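Local coordinates for protein cryptochrome DASH, chloroplastic/mitochondrial (Arabidopsis thaliana, PDB 2J4D) that binds FAD and a folate antenna, binds DNA without sequence specificity, repairs cyclobutane pyrimidine dimers in single-stranded DNA and may serve as a blue-light photoreceptor, at residues E24-P29 with V306-K311; N55-K60 with E170-S175; T231-K234 with E238-E241; K361-W366 with S399-D404. All coordinates share one frame; numbering follows the deposited sequence.

Contact 1 of 4, residues E24-P29 with V306-K311; sequences ERYALP and VQRYEK
A stacked arginine pair, Arg25 on Arg308, joins the C-terminal part of helix 12-26 to helix 299-312 at the edge of the molecule. The backbones stay well apart, with 11.8 Å between Arg25 CA and Arg308 CA, and the two long side chains meet midway from opposite directions. Both chains run out extended through chi2 and bend at chi3 (-62° in Arg25, 85° in Arg308), which helps to lay the guanidinium groups face to face. Their planes are 10° from parallel and their centres 3.7 Å apart. Arg308 NH2 sits over the middle of the Arg25 group, 3.3 Å from Arg25 CZ, while Arg25 NE lies over the face of Arg308. Tyr26 comes to the edge of the Arg308 guanidinium, its OH 3.6 Å from Arg308 NH1, too long for a direct bond. A water closes this gap, donating to Tyr26 OH over 3.2 Å and accepting from Arg308 NH1 over 2.9 Å. The carboxylate of Glu305, one turn before Arg308, forms a salt bridge with Arg308 NH1, a hydrogen bond with Tyr26 OH and a long, weak ion pair with Arg25. Two like charges thus lie face on face, their N-H groups directed outward in the planes, and the Glu305 carboxylate, shared with Arg308 and more weakly with Arg25, probably balances them.

Contact 2 of 4, residues N55-K60 with E170-S175; sequences NDALYK and ELIWGS
Ala57, in the first turn of helix 56-63, faces Ile172 of strand 168-172, their CA atoms 6.0 Å apart; Asp56 CA and Gly174 CA, the next near pair, are 7.2 Å apart. No hydrogen bond links the two segments, so the contact rests on the branches of Ile172. Its CG1 leans against the helix, 4.2 Å from Ala57 CA, whereas CG2 meets Asp56 CB at 4.0 Å. The small Ala57 methyl leaves the strand side chain close to the helix backbone. Asp56 touches Ile172 through CB and points its carboxylate away from it, to a salt bridge with Arg300 and a hydrogen bond with Thr211. Asn55 is the N-cap: with CG anti to the backbone N (chi1 -173°), its OD1 accepts from Leu58 N at 2.9 Å, straight at the hydrogen (170°), though the N-H comes from above the Asn55 carbonyl plane. His142 of the adjacent strand bonds to this same OD1 and to Ile172 O, tying the cap to the strand. The arrangement belongs to the parallel five-stranded sheet of the photolyase alpha/beta domain: helix 56-63, which follows central strand 41-46, rests with Ala57 on Leu44 and His142 and reaches across strand 138-142 to the outermost strand 168-172.

Contact 3 of 4, residues T231-K234 with E238-E241; sequences TLEK and EPQE
Pro239, packed against Leu232 and Glu233, brings together the two ends of a short surface turn in the long connection between helix 194-204 and strand 245-248. The chain doubles back within a few residues, bringing Glu233 CA to 5.9 Å from Glu238 CA. Residues 232-234 take up helical backbone angles without the regular bonds of a helix, and Thr231 starts this turn as an ST motif: its OG1 accepts from Lys234 N at 3.1 Å. Across the turn the contact is wholly apolar. The aliphatic part of Glu233 crosses the proline ring at about a right angle, its CG 3.7 Å from Pro239 CD and only slightly farther from Pro239 CG. Leu232 uses its CB, 4.2 Å from Pro239 CG. In Glu233, CG stands beside the backbone N and anti to the carbonyl carbon (chi1 -69°); this brings the methylene to the CG-CD edge of the ring, and the extended chain beyond carries the carboxylate outward. There Glu233 OE2 comes within 4.9 Å of Glu238 OE1, so the two like charges probably favour a solvated setting. The turn rests on helix 92-111: Leu232 packs on its Met99, and Gln240 touches Ala92 and Leu93 near its start. Gln240 NE2 also bonds to Ser384 O in helix 374-386, fastening the returning arm of the loop to the helical part of the protein.

Contact 4 of 4, residues K361-W366 with S399-D404; sequences KLFESW and SFLVRD
Leu401 drives a methyl group into the face of the Trp366 indole, the central feature of a buried meeting between helices 360-367 and 391-404. The short helical segments run nearly antiparallel, at 155°, with their axes 11.3 Å apart, so side chains fill the interval. Both key residues carry CG anti to the backbone N, which carries each toward the other helix, where the two side chains cross at about a right angle. Leu401 CD1 stands 3.4 Å from the centroid of the six-membered Trp366 ring, 10° off its normal: a well-centred CH-pi contact. Behind it, Leu401 CB lies 3.8 Å from Trp366 NE1, so the leucine spans both rings of the indole. Phe400 takes a different route, sliding past the tryptophan in the opposite direction until the two rings meet at their edges, Trp366 CD1 to Phe400 CD2 at 4.0 Å. More loosely, Phe363 turns its edge to the same leucine methyl, with CD1 4.5 Å from Leu401 CD1. Within helix 360-367, Ser365 OG bonds to Leu362 O at 2.6 Å, keeping that hydroxyl on its own helix. Trp366 also packs on Ile376, Met380, Phe416 and Trp432, and its side chain is about 8 Å from the bound FAD, in the helical FAD-binding domain. The polar edge of the indole is served too: Trp366 NE1 bonds to Val397 O, one turn before Leu401. Dispersion over the ring face and a satisfied N-H at its rim together probably fix the rotation of the tryptophan.

How the contacts relate
Contact 4 is the buried one, all hydrocarbon and aromatic surface between two helices of the FAD-binding domain; contact 3 lies on the surface, where a proline ring meets a leucine and the aliphatic part of a glutamate. Contacts 1 and 2 are partly buried and differ in kind: stacked charges and a water in the first, a branched side chain on a helix start in the second. They are neighbours, touching where Leu28 CD1 packs on Tyr59 CE1 at 4.2 Å, and contact 2 lies along the chain between the two segments of contact 1. Contact 4 lies across the chain's centre from both. Contacts 3 and 4 remain about 14 Å apart at their nearest atoms.

Contact 1 of 4, residues E24-P29 with V306-K311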
loop_
_atom_site.group_PDB
_atom_site.type_symbol
_atom_site.label_atom_id
_atom_site.label_comp_id
_atom_site.label_asym_id
_atom_site.label_seq_id
_atom_site.Cartn_x
_atom_site.Cartn_y
_atom_site.Cartn_z
ATOM N N GLU A 24 -15.279 12.299 -13.909
ATOM C CA GLU A 24 -16.527 12.956 -14.260
ATOM C C GLU A 24 -17.605 12.617 -13.233
ATOM O O GLU A 24 -18.292 13.499 -12.720
ATOM C CB GLU A 24 -16.953 12.474 -15.646
ATOM C CG GLU A 24 -17.707 13.472 -16.478
ATOM C CD GLU A 24 -17.726 13.069 -17.944
ATOM O OE1 GLU A 24 -18.338 12.024 -18.267
ATOM O OE2 GLU A 24 -17.115 13.789 -18.767
ATOM N N ARG A 25 -17.738 11.332 -12.921
ATOM C CA ARG A 25 -18.747 10.893 -11.969
ATOM C C ARG A 25 -18.637 11.534 -10.590
ATOM O O ARG A 25 -19.649 11.800 -9.948
ATOM C CB ARG A 25 -18.716 9.365 -11.811
ATOM C CG ARG A 25 -19.762 8.842 -10.819
ATOM C CD ARG A 25 -19.709 7.330 -10.637
ATOM N NE ARG A 25 -19.992 6.626 -11.883
ATOM C CZ ARG A 25 -19.073 6.010 -12.618
ATOM N NH1 ARG A 25 -17.804 6.005 -12.225
ATOM N NH2 ARG A 25 -19.421 5.413 -13.751
ATOM N N TYR A 26 -17.418 11.796 -10.132
ATOM C CA TYR A 26 -17.232 12.377 -8.806
ATOM C C TYR A 26 -16.862 13.861 -8.779
ATOM O O TYR A 26 -16.549 14.402 -7.724
ATOM C CB TYR A 26 -16.173 11.567 -8.052
ATOM C CG TYR A 26 -16.625 10.152 -7.754
ATOM C CD1 TYR A 26 -17.423 9.873 -6.644
ATOM C CD2 TYR A 26 -16.317 9.107 -8.619
ATOM C CE1 TYR A 26 -17.910 8.578 -6.409
ATOM C CE2 TYR A 26 -16.796 7.819 -8.398
ATOM C CZ TYR A 26 -17.594 7.560 -7.293
ATOM O OH TYR A 26 -18.088 6.287 -7.092
ATOM N N ALA A 27 -16.917 14.518 -9.931
ATOM C CA ALA A 27 -16.568 15.937 -10.020
ATOM C C ALA A 27 -17.466 16.845 -9.178
ATOM O O ALA A 27 -18.659 16.579 -9.019
ATOM C CB ALA A 27 -16.608 16.382 -11.479
ATOM N N LEU A 28 -16.884 17.914 -8.634
ATOM C CA LEU A 28 -17.638 18.869 -7.827
ATOM C C LEU A 28 -18.542 19.623 -8.802
ATOM O O LEU A 28 -18.056 20.295 -9.708
ATOM C CB LEU A 28 -16.692 19.864 -7.143
ATOM C CG LEU A 28 -16.932 20.295 -5.688
ATOM C CD1 LEU A 28 -16.382 21.706 -5.497
ATOM C CD2 LEU A 28 -18.401 20.274 -5.338
ATOM N N PRO A 29 -19.869 19.527 -8.620
ATOM C CA PRO A 29 -20.863 20.186 -9.479
ATOM C C PRO A 29 -20.565 21.655 -9.748
ATOM O O PRO A 29 -20.641 22.122 -10.889
ATOM C CB PRO A 29 -22.167 19.998 -8.706
ATOM C CG PRO A 29 -21.940 18.711 -7.974
ATOM C CD PRO A 29 -20.528 18.881 -7.473
ATOM N N VAL A 306 -18.701 0.285 -4.401
ATOM C CA VAL A 306 -19.348 -0.922 -3.876
ATOM C C VAL A 306 -20.850 -0.649 -3.665
ATOM O O VAL A 306 -21.696 -1.505 -3.948
ATOM C CB VAL A 306 -18.725 -1.359 -2.525
ATOM C CG1 VAL A 306 -19.592 -2.433 -1.866
ATOM C CG2 VAL A 306 -17.318 -1.903 -2.744
ATOM N N GLN A 307 -21.181 0.536 -3.163
ATOM C CA GLN A 307 -22.584 0.888 -2.948
ATOM C C GLN A 307 -23.329 0.879 -4.274
ATOM O O GLN A 307 -24.453 0.379 -4.368
ATOM C CB GLN A 307 -22.717 2.287 -2.342
ATOM C CG GLN A 307 -22.327 2.420 -0.878
ATOM C CD GLN A 307 -22.487 3.854 -0.404
ATOM O OE1 GLN A 307 -21.864 4.780 -0.948
ATOM N NE2 GLN A 307 -23.331 4.052 0.603
ATOM N N ARG A 308 -22.711 1.454 -5.299
ATOM C CA ARG A 308 -23.347 1.496 -6.604
ATOM C C ARG A 308 -23.512 0.083 -7.157
ATOM O O ARG A 308 -24.544 -0.246 -7.754
ATOM C CB ARG A 308 -22.543 2.364 -7.578
ATOM C CG ARG A 308 -23.328 2.637 -8.861
ATOM C CD ARG A 308 -22.770 3.784 -9.695
ATOM N NE ARG A 308 -21.701 3.352 -10.587
ATOM C CZ ARG A 308 -20.412 3.463 -10.306
ATOM N NH1 ARG A 308 -20.040 3.999 -9.152
ATOM N NH2 ARG A 308 -19.500 3.039 -11.174
ATOM N N TYR A 309 -22.502 -0.757 -6.944
ATOM C CA TYR A 309 -22.558 -2.136 -7.413
ATOM C C TYR A 309 -23.716 -2.870 -6.743
ATOM O O TYR A 309 -24.492 -3.573 -7.410
ATOM C CB TYR A 309 -21.251 -2.857 -7.091
ATOM C CG TYR A 309 -21.152 -4.268 -7.642
ATOM C CD1 TYR A 309 -20.547 -4.517 -8.874
ATOM C CD2 TYR A 309 -21.630 -5.359 -6.911
ATOM C CE1 TYR A 309 -20.412 -5.818 -9.363
ATOM C CE2 TYR A 309 -21.502 -6.657 -7.389
ATOM C CZ TYR A 309 -20.889 -6.883 -8.615
ATOM O OH TYR A 309 -20.737 -8.176 -9.078
ATOM N N GLU A 310 -23.839 -2.701 -5.428
ATOM C CA GLU A 310 -24.901 -3.366 -4.683
ATOM C C GLU A 310 -26.279 -2.932 -5.161
ATOM O O GLU A 310 -27.208 -3.738 -5.189
ATOM C CB GLU A 310 -24.766 -3.100 -3.176
ATOM C CG GLU A 310 -23.494 -3.676 -2.564
ATOM C CD GLU A 310 -23.576 -3.814 -1.063
ATOM O OE1 GLU A 310 -24.197 -2.941 -0.416
ATOM O OE2 GLU A 310 -23.006 -4.787 -0.524
ATOM N N LYS A 311 -26.408 -1.667 -5.549
ATOM C CA LYS A 311 -27.685 -1.145 -6.026
ATOM C C LYS A 311 -28.022 -1.600 -7.444
ATOM O O LYS A 311 -29.149 -2.007 -7.730
ATOM C CB LYS A 311 -27.675 0.387 -5.992
ATOM C CG LYS A 311 -28.950 1.044 -6.528
ATOM C CD LYS A 311 -28.828 2.569 -6.517
ATOM C CE LYS A 311 -30.132 3.257 -6.913
ATOM N NZ LYS A 311 -30.547 2.957 -8.317
HETATM O O HOH W 1 -21.216 6.067 -7.560
#

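Contact 2 of 4, residues N55-K60 with E170-S175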
loop_
_atom_site.group_PDB
_atom_site.type_symbol
_atom_site.label_atom_id
_atom_site.label_comp_id
_atom_site.label_asym_id
_atom_site.label_seq_id
_atom_site.Cartn_x
_atom_site.Cartn_y
_atom_site.Cartn_z
ATOM N N ASN A 55 -9.370 13.691 -2.441
ATOM C CA ASN A 55 -8.165 14.134 -1.750
ATOM C C ASN A 55 -8.498 15.375 -0.922
ATOM O O ASN A 55 -8.588 16.475 -1.471
ATOM C CB ASN A 55 -7.075 14.485 -2.771
ATOM C CG ASN A 55 -5.738 14.789 -2.113
ATOM O OD1 ASN A 55 -5.687 15.345 -1.026
ATOM N ND2 ASN A 55 -4.654 14.432 -2.781
ATOM N N ASP A 56 -8.679 15.191 0.388
ATOM C CA ASP A 56 -9.005 16.296 1.289
ATOM C C ASP A 56 -7.911 17.343 1.422
ATOM O O ASP A 56 -8.204 18.525 1.634
ATOM C CB ASP A 56 -9.343 15.779 2.690
ATOM C CG ASP A 56 -10.716 15.162 2.764
ATOM O OD1 ASP A 56 -11.617 15.641 2.049
ATOM O OD2 ASP A 56 -10.898 14.209 3.542
ATOM N N ALA A 57 -6.653 16.923 1.336
ATOM C CA ALA A 57 -5.562 17.891 1.447
ATOM C C ALA A 57 -5.631 18.839 0.247
ATOM O O ALA A 57 -5.513 20.059 0.395
ATOM C CB ALA A 57 -4.210 17.171 1.496
ATOM N N LEU A 58 -5.824 18.267 -0.940
ATOM C CA LEU A 58 -5.946 19.043 -2.170
ATOM C C LEU A 58 -7.168 19.956 -2.077
ATOM O O LEU A 58 -7.111 21.132 -2.433
ATOM C CB LEU A 58 -6.109 18.107 -3.369
ATOM C CG LEU A 58 -6.461 18.754 -4.713
ATOM C CD1 LEU A 58 -5.361 19.716 -5.126
ATOM C CD2 LEU A 58 -6.641 17.673 -5.778
ATOM N N TYR A 59 -8.284 19.417 -1.598
ATOM C CA TYR A 59 -9.478 20.244 -1.482
ATOM C C TYR A 59 -9.270 21.423 -0.525
ATOM O O TYR A 59 -9.638 22.556 -0.840
ATOM C CB TYR A 59 -10.680 19.428 -0.993
ATOM C CG TYR A 59 -11.945 20.255 -0.989
ATOM C CD1 TYR A 59 -12.721 20.378 -2.139
ATOM C CD2 TYR A 59 -12.307 20.998 0.132
ATOM C CE1 TYR A 59 -13.824 21.224 -2.177
ATOM C CE2 TYR A 59 -13.404 21.850 0.103
ATOM C CZ TYR A 59 -14.155 21.959 -1.056
ATOM O OH TYR A 59 -15.219 22.826 -1.102
ATOM N N LYS A 60 -8.696 21.157 0.643
ATOM C CA LYS A 60 -8.479 22.218 1.629
ATOM C C LYS A 60 -7.481 23.259 1.136
ATOM O O LYS A 60 -7.611 24.455 1.432
ATOM C CB LYS A 60 -8.014 21.612 2.957
ATOM C CG LYS A 60 -7.793 22.620 4.086
ATOM C CD LYS A 60 -9.005 23.520 4.326
ATOM C CE LYS A 60 -8.905 24.264 5.659
ATOM N NZ LYS A 60 -9.720 23.615 6.734
ATOM N N GLU A 170 -0.152 22.329 7.730
ATOM C CA GLU A 170 -1.494 21.852 8.061
ATOM C C GLU A 170 -1.596 20.390 7.650
ATOM O O GLU A 170 -1.649 20.103 6.457
ATOM C CB GLU A 170 -2.546 22.640 7.278
ATOM C CG GLU A 170 -2.596 24.127 7.564
ATOM C CD GLU A 170 -3.075 24.430 8.966
ATOM O OE1 GLU A 170 -3.739 23.554 9.568
ATOM O OE2 GLU A 170 -2.799 25.545 9.459
ATOM N N LEU A 171 -1.630 19.486 8.626
ATOM C CA LEU A 171 -1.716 18.049 8.350
ATOM C C LEU A 171 -3.173 17.605 8.419
ATOM O O LEU A 171 -3.868 17.867 9.395
ATOM C CB LEU A 171 -0.849 17.276 9.354
ATOM C CG LEU A 171 0.638 17.668 9.272
ATOM C CD1 LEU A 171 1.420 17.093 10.425
ATOM C CD2 LEU A 171 1.210 17.190 7.945
ATOM N N ILE A 172 -3.631 16.929 7.371
ATOM C CA ILE A 172 -5.015 16.496 7.285
ATOM C C ILE A 172 -5.148 14.983 7.411
ATOM O O ILE A 172 -4.410 14.239 6.767
ATOM C CB ILE A 172 -5.606 16.913 5.922
ATOM C CG1 ILE A 172 -5.299 18.390 5.652
ATOM C CG2 ILE A 172 -7.096 16.627 5.879
ATOM C CD1 ILE A 172 -5.800 19.328 6.723
ATOM N N TRP A 173 -6.081 14.517 8.233
ATOM C CA TRP A 173 -6.258 13.077 8.343
ATOM C C TRP A 173 -6.891 12.548 7.061
ATOM O O TRP A 173 -7.812 13.154 6.514
ATOM C CB TRP A 173 -7.159 12.693 9.521
ATOM C CG TRP A 173 -7.263 11.208 9.635
ATOM C CD1 TRP A 173 -8.225 10.397 9.089
ATOM C CD2 TRP A 173 -6.289 10.339 10.212
ATOM N NE1 TRP A 173 -7.899 9.073 9.287
ATOM C CE2 TRP A 173 -6.714 9.010 9.972
ATOM C CE3 TRP A 173 -5.089 10.554 10.906
ATOM C CZ2 TRP A 173 -5.982 7.905 10.399
ATOM C CZ3 TRP A 173 -4.358 9.450 11.332
ATOM C CH2 TRP A 173 -4.809 8.142 11.074
ATOM N N GLY A 174 -6.392 11.415 6.586
ATOM C CA GLY A 174 -6.943 10.806 5.386
ATOM C C GLY A 174 -6.615 9.329 5.431
ATOM O O GLY A 174 -6.479 8.761 6.507
ATOM N N SER A 175 -6.496 8.706 4.267
ATOM C CA SER A 175 -6.144 7.292 4.153
ATOM C C SER A 175 -7.125 6.220 4.645
ATOM O O SER A 175 -7.197 5.164 4.034
ATOM C CB SER A 175 -4.764 7.034 4.793
ATOM O OG SER A 175 -4.789 7.110 6.214
#

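Contact 3 of 4, residues T231-K234 with E238-E241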
loop_
_atom_site.group_PDB
_atom_site.type_symbol
_atom_site.label_atom_id
_atom_site.label_comp_id
_atom_site.label_asym_id
_atom_site.label_seq_id
_atom_site.Cartn_x
_atom_site.Cartn_y
_atom_site.Cartn_z
ATOM N N THR A 231 14.938 9.171 -12.344
ATOM C CA THR A 231 15.084 7.838 -12.892
ATOM C C THR A 231 15.649 7.017 -11.753
ATOM O O THR A 231 16.401 7.532 -10.924
ATOM C CB THR A 231 16.087 7.800 -14.066
ATOM O OG1 THR A 231 17.411 8.078 -13.582
ATOM C CG2 THR A 231 15.706 8.821 -15.123
ATOM N N LEU A 232 15.288 5.744 -11.699
ATOM C CA LEU A 232 15.787 4.892 -10.645
ATOM C C LEU A 232 17.308 4.908 -10.622
ATOM O O LEU A 232 17.919 4.917 -9.552
ATOM C CB LEU A 232 15.276 3.464 -10.829
ATOM C CG LEU A 232 13.764 3.317 -10.642
ATOM C CD1 LEU A 232 13.380 1.838 -10.718
ATOM C CD2 LEU A 232 13.353 3.904 -9.297
ATOM N N GLU A 233 17.920 4.932 -11.803
ATOM C CA GLU A 233 19.374 4.947 -11.891
ATOM C C GLU A 233 19.991 6.162 -11.202
ATOM O O GLU A 233 21.010 6.036 -10.525
ATOM C CB GLU A 233 19.811 4.870 -13.356
ATOM C CG GLU A 233 19.508 3.510 -13.985
ATOM C CD GLU A 233 19.758 3.483 -15.482
ATOM O OE1 GLU A 233 19.090 4.251 -16.210
ATOM O OE2 GLU A 233 20.620 2.693 -15.926
ATOM N N LYS A 234 19.387 7.335 -11.370
ATOM C CA LYS A 234 19.893 8.538 -10.713
ATOM C C LYS A 234 19.810 8.342 -9.203
ATOM O O LYS A 234 20.609 8.901 -8.448
ATOM C CB LYS A 234 19.052 9.766 -11.072
ATOM C CG LYS A 234 19.223 10.306 -12.478
ATOM C CD LYS A 234 18.361 11.564 -12.666
ATOM C CE LYS A 234 17.240 11.346 -13.681
ATOM N NZ LYS A 234 16.246 12.460 -13.715
ATOM N N GLU A 238 19.085 -0.177 -9.486
ATOM C CA GLU A 238 19.147 -0.815 -10.794
ATOM C C GLU A 238 17.716 -1.182 -11.174
ATOM O O GLU A 238 17.056 -1.946 -10.468
ATOM C CB GLU A 238 20.007 -2.078 -10.731
ATOM C CG GLU A 238 20.257 -2.751 -12.078
ATOM C CD GLU A 238 20.868 -1.808 -13.108
ATOM O OE1 GLU A 238 21.640 -0.907 -12.710
ATOM O OE2 GLU A 238 20.586 -1.976 -14.317
ATOM N N PRO A 239 17.213 -0.628 -12.286
ATOM C CA PRO A 239 15.845 -0.943 -12.700
ATOM C C PRO A 239 15.628 -2.443 -12.807
ATOM O O PRO A 239 16.554 -3.193 -13.122
ATOM C CB PRO A 239 15.730 -0.256 -14.055
ATOM C CG PRO A 239 16.618 0.946 -13.897
ATOM C CD PRO A 239 17.829 0.355 -13.194
ATOM N N GLN A 240 14.402 -2.875 -12.535
ATOM C CA GLN A 240 14.044 -4.280 -12.625
ATOM C C GLN A 240 12.672 -4.328 -13.274
ATOM O O GLN A 240 11.800 -3.526 -12.948
ATOM C CB GLN A 240 13.980 -4.910 -11.232
ATOM C CG GLN A 240 13.801 -6.419 -11.242
ATOM C CD GLN A 240 13.688 -6.992 -9.845
ATOM O OE1 GLN A 240 14.426 -6.596 -8.942
ATOM N NE2 GLN A 240 12.770 -7.937 -9.661
ATOM N N GLU A 241 12.476 -5.242 -14.212
ATOM C CA GLU A 241 11.172 -5.343 -14.845
ATOM C C GLU A 241 10.569 -6.682 -14.456
ATOM O O GLU A 241 11.285 -7.601 -14.062
ATOM C CB GLU A 241 11.299 -5.230 -16.367
ATOM C CG GLU A 241 11.900 -3.900 -16.854
ATOM C CD GLU A 241 11.200 -2.654 -16.285
ATOM O OE1 GLU A 241 9.991 -2.721 -15.993
ATOM O OE2 GLU A 241 11.855 -1.593 -16.143
#

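Contact 4 of 4, residues K361-W366 with S399-D404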
loop_
_atom_site.group_PDB
_atom_site.type_symbol
_atom_site.label_atom_id
_atom_site.label_comp_id
_atom_site.label_asym_id
_atom_site.label_seq_id
_atom_site.Cartn_x
_atom_site.Cartn_y
_atom_site.Cartn_z
ATOM N N LYS A 361 22.293 -17.593 6.594
ATOM C CA LYS A 361 22.114 -18.666 5.624
ATOM C C LYS A 361 20.660 -19.109 5.572
ATOM O O LYS A 361 20.092 -19.278 4.491
ATOM C CB LYS A 361 22.998 -19.867 5.971
ATOM C CG LYS A 361 24.049 -20.182 4.919
ATOM C CD LYS A 361 24.552 -21.615 5.049
ATOM C CE LYS A 361 23.412 -22.613 4.861
ATOM N NZ LYS A 361 23.670 -23.577 3.752
ATOM N N LEU A 362 20.061 -19.313 6.740
ATOM C CA LEU A 362 18.667 -19.720 6.787
ATOM C C LEU A 362 17.816 -18.648 6.137
ATOM O O LEU A 362 16.968 -18.943 5.297
ATOM C CB LEU A 362 18.197 -19.925 8.224
ATOM C CG LEU A 362 18.337 -21.339 8.782
ATOM C CD1 LEU A 362 17.616 -21.420 10.118
ATOM C CD2 LEU A 362 17.737 -22.338 7.806
ATOM N N PHE A 363 18.048 -17.399 6.523
ATOM C CA PHE A 363 17.282 -16.302 5.950
ATOM C C PHE A 363 17.400 -16.261 4.427
ATOM O O PHE A 363 16.392 -16.171 3.718
ATOM C CB PHE A 363 17.740 -14.957 6.524
ATOM C CG PHE A 363 17.100 -13.778 5.852
ATOM C CD1 PHE A 363 15.734 -13.549 5.977
ATOM C CD2 PHE A 363 17.846 -12.947 5.022
ATOM C CE1 PHE A 363 15.115 -12.510 5.273
ATOM C CE2 PHE A 363 17.241 -11.907 4.315
ATOM C CZ PHE A 363 15.873 -11.690 4.439
ATOM N N GLU A 364 18.625 -16.335 3.915
ATOM C CA GLU A 364 18.804 -16.279 2.476
ATOM C C GLU A 364 18.078 -17.377 1.709
ATOM O O GLU A 364 17.634 -17.148 0.584
ATOM C CB GLU A 364 20.292 -16.276 2.127
ATOM C CG GLU A 364 21.001 -15.053 2.689
ATOM C CD GLU A 364 22.427 -14.911 2.205
ATOM O OE1 GLU A 364 23.029 -15.935 1.814
ATOM O OE2 GLU A 364 22.947 -13.772 2.230
ATOM N N SER A 365 17.939 -18.559 2.309
ATOM C CA SER A 365 17.252 -19.662 1.631
ATOM C C SER A 365 15.765 -19.337 1.468
ATOM O O SER A 365 15.141 -19.720 0.476
ATOM C CB SER A 365 17.429 -20.981 2.404
ATOM O OG SER A 365 16.774 -20.956 3.662
ATOM N N TRP A 366 15.211 -18.635 2.454
ATOM C CA TRP A 366 13.812 -18.209 2.444
ATOM C C TRP A 366 13.686 -17.112 1.387
ATOM O O TRP A 366 12.845 -17.175 0.491
ATOM C CB TRP A 366 13.452 -17.638 3.821
ATOM C CG TRP A 366 12.036 -17.149 4.000
ATOM C CD1 TRP A 366 10.914 -17.915 4.224
ATOM C CD2 TRP A 366 11.601 -15.781 4.062
ATOM N NE1 TRP A 366 9.819 -17.104 4.430
ATOM C CE2 TRP A 366 10.210 -15.792 4.336
ATOM C CE3 TRP A 366 12.253 -14.546 3.916
ATOM C CZ2 TRP A 366 9.461 -14.615 4.467
ATOM C CZ3 TRP A 366 11.502 -13.371 4.049
ATOM C CH2 TRP A 366 10.122 -13.419 4.322
ATOM N N SER A 399 4.560 -17.624 8.809
ATOM C CA SER A 399 4.573 -18.702 9.795
ATOM C C SER A 399 5.820 -19.569 9.606
ATOM O O SER A 399 6.483 -19.942 10.569
ATOM C CB SER A 399 3.316 -19.570 9.645
ATOM O OG SER A 399 3.301 -20.614 10.607
ATOM N N PHE A 400 6.144 -19.881 8.355
ATOM C CA PHE A 400 7.313 -20.706 8.072
ATOM C C PHE A 400 8.610 -20.084 8.595
ATOM O O PHE A 400 9.424 -20.752 9.252
ATOM C CB PHE A 400 7.447 -20.941 6.567
ATOM C CG PHE A 400 8.555 -21.892 6.207
ATOM C CD1 PHE A 400 8.368 -23.268 6.311
ATOM C CD2 PHE A 400 9.792 -21.413 5.781
ATOM C CE1 PHE A 400 9.397 -24.155 5.995
ATOM C CE2 PHE A 400 10.829 -22.290 5.461
ATOM C CZ PHE A 400 10.630 -23.667 5.569
ATOM N N LEU A 401 8.810 -18.805 8.298
ATOM C CA LEU A 401 10.017 -18.120 8.737
ATOM C C LEU A 401 10.144 -18.074 10.243
ATOM O O LEU A 401 11.220 -18.323 10.800
ATOM C CB LEU A 401 10.055 -16.693 8.190
ATOM C CG LEU A 401 11.312 -15.923 8.609
ATOM C CD1 LEU A 401 11.776 -15.053 7.457
ATOM C CD2 LEU A 401 11.037 -15.092 9.860
ATOM N N VAL A 402 9.042 -17.752 10.905
ATOM C CA VAL A 402 9.029 -17.640 12.352
ATOM C C VAL A 402 9.015 -18.964 13.109
ATOM O O VAL A 402 9.806 -19.168 14.027
ATOM C CB VAL A 402 7.805 -16.817 12.831
ATOM C CG1 VAL A 402 7.693 -16.873 14.353
ATOM C CG2 VAL A 402 7.929 -15.373 12.360
ATOM N N ARG A 403 8.117 -19.859 12.718
ATOM C CA ARG A 403 7.961 -21.125 13.422
ATOM C C ARG A 403 8.778 -22.315 12.939
ATOM O O ARG A 403 9.290 -23.079 13.750
ATOM C CB ARG A 403 6.475 -21.482 13.465
ATOM C CG ARG A 403 5.645 -20.374 14.104
ATOM C CD ARG A 403 4.233 -20.809 14.452
ATOM N NE ARG A 403 3.582 -19.812 15.301
ATOM C CZ ARG A 403 3.220 -18.605 14.880
ATOM N NH1 ARG A 403 3.441 -18.262 13.620
ATOM N NH2 ARG A 403 2.662 -17.737 15.715
ATOM N N ASP A 404 8.899 -22.482 11.630
ATOM C CA ASP A 404 9.667 -23.597 11.102
ATOM C C ASP A 404 11.155 -23.284 11.065
ATOM O O ASP A 404 11.979 -24.141 11.381
ATOM C CB ASP A 404 9.158 -23.965 9.713
ATOM C CG ASP A 404 7.749 -24.522 9.751
ATOM O OD1 ASP A 404 7.556 -25.600 10.359
ATOM O OD2 ASP A 404 6.836 -23.879 9.188
#